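Local coordinates for extracellular solute-binding protein family 1 (Pseudothermotoga lettingae, PDB 5CI5) that binds alpha-D-tagatose in the cleft of a periplasmic-binding-protein fold and probably delivers such sugars to an ABC transporter, at residues Glu247-Arg251 and Ala262-Ser268; Tyr283-Leu287 and Lys356-Ile360. All coordinates share one frame; numbering follows the deposited sequence.

How the interactions relate
Interactions 1 and 2 lie side by side in the same lobe, their centres about 12 Å apart, and both are built on the antiparallel sheet of strands 261-264, 140-144 and 283-286. Interaction 1 uses one outer strand and the turn that follows it, interaction 2 the other outer strand, so strand 140-144 separates them. Along the chain they come in series, 247-251 and 262-268 first, then 283-287 and 356-360. They touch where P266 CB meets W357 CH2 at 3.4 Å, with I360 also against the proline. Interaction 1 reaches the sugar through W267, whereas interaction 2 packs helix 355-363 against the sheet farther from the ligand.

Interaction 1. Residues Glu247-Arg251 and Ala262-Ser268; sequences EDDYR and AIGGPWS. With T6T (alpha-D-tagatopyranose), chain C.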
loop_
_atom_site.group_PDB
_atom_site.type_symbol
_atom_site.label_atom_id
_atom_site.label_comp_id
_atom_site.label_asym_id
_atom_site.label_seq_id
_atom_site.Cartn_x
_atom_site.Cartn_y
_atom_site.Cartn_z
ATOM N N GLU A 247 5.424 -6.112 -6.401
ATOM C CA GLU A 247 5.246 -6.669 -5.058
ATOM C C GLU A 247 4.311 -7.867 -4.945
ATOM O O GLU A 247 4.622 -8.811 -4.222
ATOM C CB GLU A 247 4.671 -5.627 -4.103
ATOM C CG GLU A 247 5.503 -4.435 -3.803
ATOM C CD GLU A 247 4.765 -3.469 -2.888
ATOM O OE1 GLU A 247 3.592 -3.739 -2.554
ATOM O OE2 GLU A 247 5.352 -2.441 -2.514
ATOM N N ASP A 248 3.132 -7.800 -5.571
ATOM C CA ASP A 248 2.138 -8.836 -5.335
ATOM C C ASP A 248 2.560 -10.123 -6.049
ATOM O O ASP A 248 2.435 -11.213 -5.487
ATOM C CB ASP A 248 0.760 -8.386 -5.784
ATOM C CG ASP A 248 0.277 -7.156 -5.034
ATOM O OD1 ASP A 248 0.437 -7.143 -3.794
ATOM O OD2 ASP A 248 -0.304 -6.230 -5.655
ATOM N N ASP A 249 3.098 -9.982 -7.260
ATOM C CA ASP A 249 3.698 -11.099 -7.975
ATOM C C ASP A 249 4.843 -11.708 -7.154
ATOM O O ASP A 249 4.945 -12.934 -6.993
ATOM C CB ASP A 249 4.211 -10.634 -9.336
ATOM C CG ASP A 249 3.145 -9.961 -10.156
ATOM O OD1 ASP A 249 2.049 -10.542 -10.259
ATOM O OD2 ASP A 249 3.389 -8.845 -10.674
ATOM N N TYR A 250 5.681 -10.845 -6.594
ATOM C CA TYR A 250 6.832 -11.323 -5.819
ATOM C C TYR A 250 6.386 -12.066 -4.560
ATOM O O TYR A 250 7.051 -13.022 -4.153
ATOM C CB TYR A 250 7.769 -10.166 -5.477
ATOM C CG TYR A 250 8.362 -9.497 -6.705
ATOM C CD1 TYR A 250 8.761 -10.251 -7.804
ATOM C CD2 TYR A 250 8.504 -8.104 -6.785
ATOM C CE1 TYR A 250 9.303 -9.646 -8.919
ATOM C CE2 TYR A 250 9.027 -7.497 -7.900
ATOM C CZ TYR A 250 9.430 -8.273 -8.971
ATOM O OH TYR A 250 9.979 -7.715 -10.088
ATOM N N ARG A 251 5.292 -11.635 -3.929
ATOM C CA ARG A 251 4.770 -12.326 -2.750
ATOM C C ARG A 251 4.323 -13.731 -3.140
ATOM O O ARG A 251 4.572 -14.703 -2.425
ATOM C CB ARG A 251 3.601 -11.554 -2.119
ATOM C CG ARG A 251 3.029 -12.194 -0.881
ATOM C CD ARG A 251 1.735 -11.519 -0.428
ATOM N NE ARG A 251 0.678 -11.634 -1.425
ATOM C CZ ARG A 251 0.211 -10.625 -2.167
ATOM N NH1 ARG A 251 0.668 -9.380 -2.045
ATOM N NH2 ARG A 251 -0.759 -10.862 -3.034
ATOM N N ALA A 262 11.172 -8.995 -0.836
ATOM C CA ALA A 262 10.382 -8.022 -1.578
ATOM C C ALA A 262 9.951 -6.929 -0.632
ATOM O O ALA A 262 10.178 -7.014 0.571
ATOM C CB ALA A 262 9.161 -8.683 -2.201
ATOM N N ILE A 263 9.312 -5.906 -1.167
ATOM C CA ILE A 263 8.642 -4.941 -0.325
ATOM C C ILE A 263 7.239 -5.445 -0.033
ATOM O O ILE A 263 6.536 -5.881 -0.933
ATOM C CB ILE A 263 8.633 -3.532 -0.975
ATOM C CG1 ILE A 263 10.066 -3.035 -1.091
ATOM C CG2 ILE A 263 7.782 -2.585 -0.131
ATOM C CD1 ILE A 263 10.217 -1.722 -1.776
ATOM N N GLY A 264 6.840 -5.416 1.244
ATOM C CA GLY A 264 5.517 -5.852 1.646
ATOM C C GLY A 264 5.170 -5.306 3.012
ATOM O O GLY A 264 5.752 -4.329 3.470
ATOM N N GLY A 265 4.232 -5.956 3.680
ATOM C CA GLY A 265 3.724 -5.447 4.946
ATOM C C GLY A 265 2.569 -6.296 5.444
ATOM O O GLY A 265 2.375 -7.424 4.974
ATOM N N PRO A 266 1.784 -5.771 6.399
ATOM C CA PRO A 266 0.799 -6.648 7.060
ATOM C C PRO A 266 -0.317 -7.169 6.169
ATOM O O PRO A 266 -0.861 -8.223 6.491
ATOM C CB PRO A 266 0.259 -5.749 8.197
ATOM C CG PRO A 266 0.607 -4.355 7.814
ATOM C CD PRO A 266 1.935 -4.486 7.091
ATOM N N TRP A 267 -0.643 -6.509 5.052
ATOM C CA TRP A 267 -1.622 -7.084 4.113
ATOM C C TRP A 267 -1.099 -8.370 3.466
ATOM O O TRP A 267 -1.882 -9.217 3.022
ATOM C CB TRP A 267 -2.000 -6.073 3.020
ATOM C CG TRP A 267 -0.906 -5.851 2.038
ATOM C CD1 TRP A 267 -0.763 -6.458 0.827
ATOM C CD2 TRP A 267 0.208 -4.967 2.176
ATOM N NE1 TRP A 267 0.380 -6.023 0.207
ATOM C CE2 TRP A 267 1.003 -5.106 1.016
ATOM C CE3 TRP A 267 0.619 -4.073 3.172
ATOM C CZ2 TRP A 267 2.180 -4.392 0.835
ATOM C CZ3 TRP A 267 1.773 -3.354 2.977
ATOM C CH2 TRP A 267 2.541 -3.511 1.815
ATOM N N SER A 268 0.224 -8.512 3.414
ATOM C CA SER A 268 0.862 -9.648 2.799
ATOM C C SER A 268 0.605 -10.938 3.542
ATOM O O SER A 268 0.696 -12.018 2.965
ATOM C CB SER A 268 2.375 -9.460 2.733
ATOM O OG SER A 268 2.725 -8.238 2.128
HETATM O O3 T6T C . -0.577 0.025 0.988
HETATM C C3 T6T C . -1.797 -0.182 0.285
HETATM C C4 T6T C . -2.033 1.007 -0.647
HETATM O O4 T6T C . -1.979 2.231 0.098
HETATM C C5 T6T C . -0.967 0.978 -1.721
HETATM O O5 T6T C . -1.149 2.067 -2.627
HETATM C C6 T6T C . -0.993 -0.357 -2.456
HETATM O O6 T6T C . -0.757 -1.408 -1.520
HETATM C C2 T6T C . -1.728 -1.469 -0.471
HETATM O O2 T6T C . -3.013 -1.764 -1.032
HETATM C C1 T6T C . -1.321 -2.640 0.450
HETATM O O1 T6T C . -2.132 -2.785 1.557
HETATM O O HOH W 1 5.520 -8.421 -1.622
HETATM O O HOH W 2 2.178 -6.089 -2.094
HETATM O O HOH W 3 2.982 -8.187 -0.478
#
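One water binds three groups across the contact: it donates to E247 OE1 and to D248 OD1 and accepts from W267 NE1, with the indole nitrogen 2.9 Å from the water oxygen. The water lies in the plane of the indole, at its edge. E247 reaches this site with an extended chain, its CG passing 3.4 Å from I263 O on the way, while OE2 rests against I263 CG2. OE1 comes to the indole edge near CZ2, the carboxylate and ring planes 27° apart, and its strongest partner is R139, in a salt bridge. D248 OD1 also takes R251 NH1 in a salt bridge of 2.8 Å, on the anti side of the carboxylate; OD2 is held by H191 and Q32. The R251 chain leaves opposite its own amide nitrogen (chi1 -179°) and stays extended to CD, which lies against S268 CB and O; the bend at chi3 then turns the guanidinium toward D248. A second water links R251 NH1 to S268 OG, and a third joins the backbone oxygens E247 O and I263 O. In this solute-binding protein the helix start thus backs the wall of the sugar pocket: G265-S268 is a type I turn after the strand, and W267 projects from it to the ligand. T6T C1 sits 3.3 Å above the centre of the indole, with O1 over the same face, consistent with CH-pi packing, while G265 N and S268 OG cover the opposite face. Replacing W267 with an alanine would probably leave the C1 hydroxymethyl end of the tagatose without its indole face, and the bridging water without its N-H donor. G265 N donates to S268 OG at 3.1 Å, tying the turn across its own ends. Farther along the helix, Y250 CB meets A262 CB at 3.9 Å, and the tyrosine hydroxyl bonds to V184 O.

Interaction 2. Residues Tyr283-Leu287 and Lys356-Ile360; sequences YSVAL and KWQII
K356 opens the contact by lying alongside residues 283-285, its methylenes meeting each of the three side chains. CB approaches V285 CG2, CG comes within 3.7 Å of S284 OG, and CD and CE reach the tyrosine, CE standing 3.7 Å from Y283 OH. The lysine and tyrosine side chains cross at about a right angle. Bends at chi3 (-54°) and chi4 (-70°) turn the end of the lysine, whose NZ forms a salt bridge with D354, while the side chain also makes a cation-pi contact with F269. A water donates to Y283 O at 2.8 Å and takes a weak bond from NZ; it also sits over the centre of the Y283 ring. The tyrosine hydroxyl, for its part, is hydrogen-bonded to E273. V285, the one side chain of the strand that sets out toward the helix, packs its CG2 methyl against K356 O, 3.6 Å away. One turn after K356, I359 points toward the strand: its CG2 lies 4.1 Å from A286 CA and close to L287 N. A second conformer of this isoleucine is present, so the approach of its CD1 to V285 O in the conformer described is doubtful. I360 lies against L140 of the neighbouring strand. The two segments run nearly parallel, their axes 19° apart and 7.8 Å at closest approach. This is alpha/beta packing, a helix laid along the edge strand of a three-stranded antiparallel sheet, in one lobe of the two-lobed solute-binding-protein fold.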
loop_
_atom_site.group_PDB
_atom_site.type_symbol
_atom_site.label_atom_id
_atom_site.label_comp_id
_atom_site.label_asym_id
_atom_site.label_seq_id
_atom_site.Cartn_x
_atom_site.Cartn_y
_atom_site.Cartn_z
ATOM N N TYR A 283 8.415 -17.053 7.091
ATOM C CA TYR A 283 8.647 -15.750 6.483
ATOM C C TYR A 283 8.553 -14.708 7.576
ATOM O O TYR A 283 7.953 -14.951 8.632
ATOM C CB TYR A 283 7.628 -15.465 5.371
ATOM C CG TYR A 283 6.250 -15.114 5.889
ATOM C CD1 TYR A 283 5.292 -16.111 6.099
ATOM C CD2 TYR A 283 5.893 -13.793 6.177
ATOM C CE1 TYR A 283 4.059 -15.813 6.580
ATOM C CE2 TYR A 283 4.654 -13.483 6.653
ATOM C CZ TYR A 283 3.729 -14.493 6.847
ATOM O OH TYR A 283 2.474 -14.207 7.329
ATOM N N SER A 284 9.169 -13.541 7.362
ATOM C CA SER A 284 9.029 -12.457 8.319
ATOM C C SER A 284 9.126 -11.092 7.663
ATOM O O SER A 284 9.140 -10.984 6.425
ATOM C CB SER A 284 10.082 -12.561 9.405
ATOM O OG SER A 284 9.644 -11.794 10.518
ATOM N N VAL A 285 9.168 -10.060 8.501
ATOM C CA VAL A 285 9.346 -8.704 8.039
ATOM C C VAL A 285 10.423 -8.039 8.869
ATOM O O VAL A 285 10.724 -8.472 9.972
ATOM C CB VAL A 285 8.041 -7.879 8.133
ATOM C CG1 VAL A 285 7.007 -8.434 7.185
ATOM C CG2 VAL A 285 7.516 -7.888 9.567
ATOM N N ALA A 286 11.004 -6.981 8.322
ATOM C CA ALA A 286 11.995 -6.182 9.013
ATOM C C ALA A 286 11.966 -4.797 8.430
ATOM O O ALA A 286 11.506 -4.602 7.301
ATOM C CB ALA A 286 13.383 -6.776 8.869
ATOM N N LEU A 287 12.469 -3.830 9.178
ATOM C CA LEU A 287 12.697 -2.514 8.611
ATOM C C LEU A 287 13.453 -2.660 7.284
ATOM O O LEU A 287 14.448 -3.381 7.203
ATOM C CB LEU A 287 13.495 -1.663 9.589
ATOM C CG LEU A 287 13.863 -0.245 9.170
ATOM C CD1 LEU A 287 12.631 0.621 8.938
ATOM C CD2 LEU A 287 14.736 0.376 10.255
ATOM N N LYS A 356 6.455 -10.404 14.147
ATOM C CA LYS A 356 6.225 -9.650 12.921
ATOM C C LYS A 356 5.545 -8.337 13.253
ATOM O O LYS A 356 5.835 -7.289 12.695
ATOM C CB LYS A 356 5.343 -10.416 11.917
ATOM C CG LYS A 356 5.988 -11.618 11.292
ATOM C CD LYS A 356 5.227 -12.101 10.038
ATOM C CE LYS A 356 3.739 -12.376 10.285
ATOM N NZ LYS A 356 3.518 -13.568 11.120
ATOM N N TRP A 357 4.624 -8.390 14.190
ATOM C CA TRP A 357 3.820 -7.206 14.454
ATOM C C TRP A 357 4.534 -6.187 15.346
ATOM O O TRP A 357 4.248 -4.990 15.268
ATOM C CB TRP A 357 2.490 -7.626 15.051
ATOM C CG TRP A 357 1.617 -8.107 13.979
ATOM C CD1 TRP A 357 1.477 -9.375 13.549
ATOM C CD2 TRP A 357 0.771 -7.303 13.148
ATOM N NE1 TRP A 357 0.582 -9.431 12.507
ATOM C CE2 TRP A 357 0.141 -8.158 12.245
ATOM C CE3 TRP A 357 0.493 -5.930 13.087
ATOM C CZ2 TRP A 357 -0.763 -7.703 11.293
ATOM C CZ3 TRP A 357 -0.395 -5.480 12.138
ATOM C CH2 TRP A 357 -1.018 -6.359 11.265
ATOM N N GLN A 358 5.489 -6.637 16.151
ATOM C CA GLN A 358 6.258 -5.703 16.961
ATOM C C GLN A 358 6.952 -4.710 16.063
ATOM O O GLN A 358 6.961 -3.503 16.318
ATOM C CB GLN A 358 7.293 -6.431 17.828
ATOM C CG GLN A 358 8.096 -5.496 18.744
ATOM C CD GLN A 358 9.591 -5.758 18.690
ATOM O OE1 GLN A 358 10.358 -4.930 18.185
ATOM N NE2 GLN A 358 10.016 -6.913 19.208
ATOM N N ILE A 359 7.526 -5.242 14.993
ATOM C CA ILE A 359 8.270 -4.454 14.051
ATOM C C ILE A 359 7.359 -3.450 13.328
ATOM O O ILE A 359 7.730 -2.303 13.069
ATOM C CB ILE A 359 8.985 -5.407 13.049
ATOM C CG1 ILE A 359 9.960 -6.315 13.822
ATOM C CG2 ILE A 359 9.701 -4.626 12.016
ATOM C CD1 ILE A 359 10.568 -7.504 13.025
ATOM N N ILE A 360 6.153 -3.893 13.014
ATOM C CA ILE A 360 5.176 -3.057 12.320
ATOM C C ILE A 360 4.758 -1.892 13.204
ATOM O O ILE A 360 4.784 -0.736 12.787
ATOM C CB ILE A 360 3.960 -3.890 11.897
ATOM C CG1 ILE A 360 4.374 -4.905 10.840
ATOM C CG2 ILE A 360 2.849 -3.012 11.326
ATOM C CD1 ILE A 360 3.367 -6.007 10.561
HETATM O O HOH W 4 5.560 -15.784 9.749
#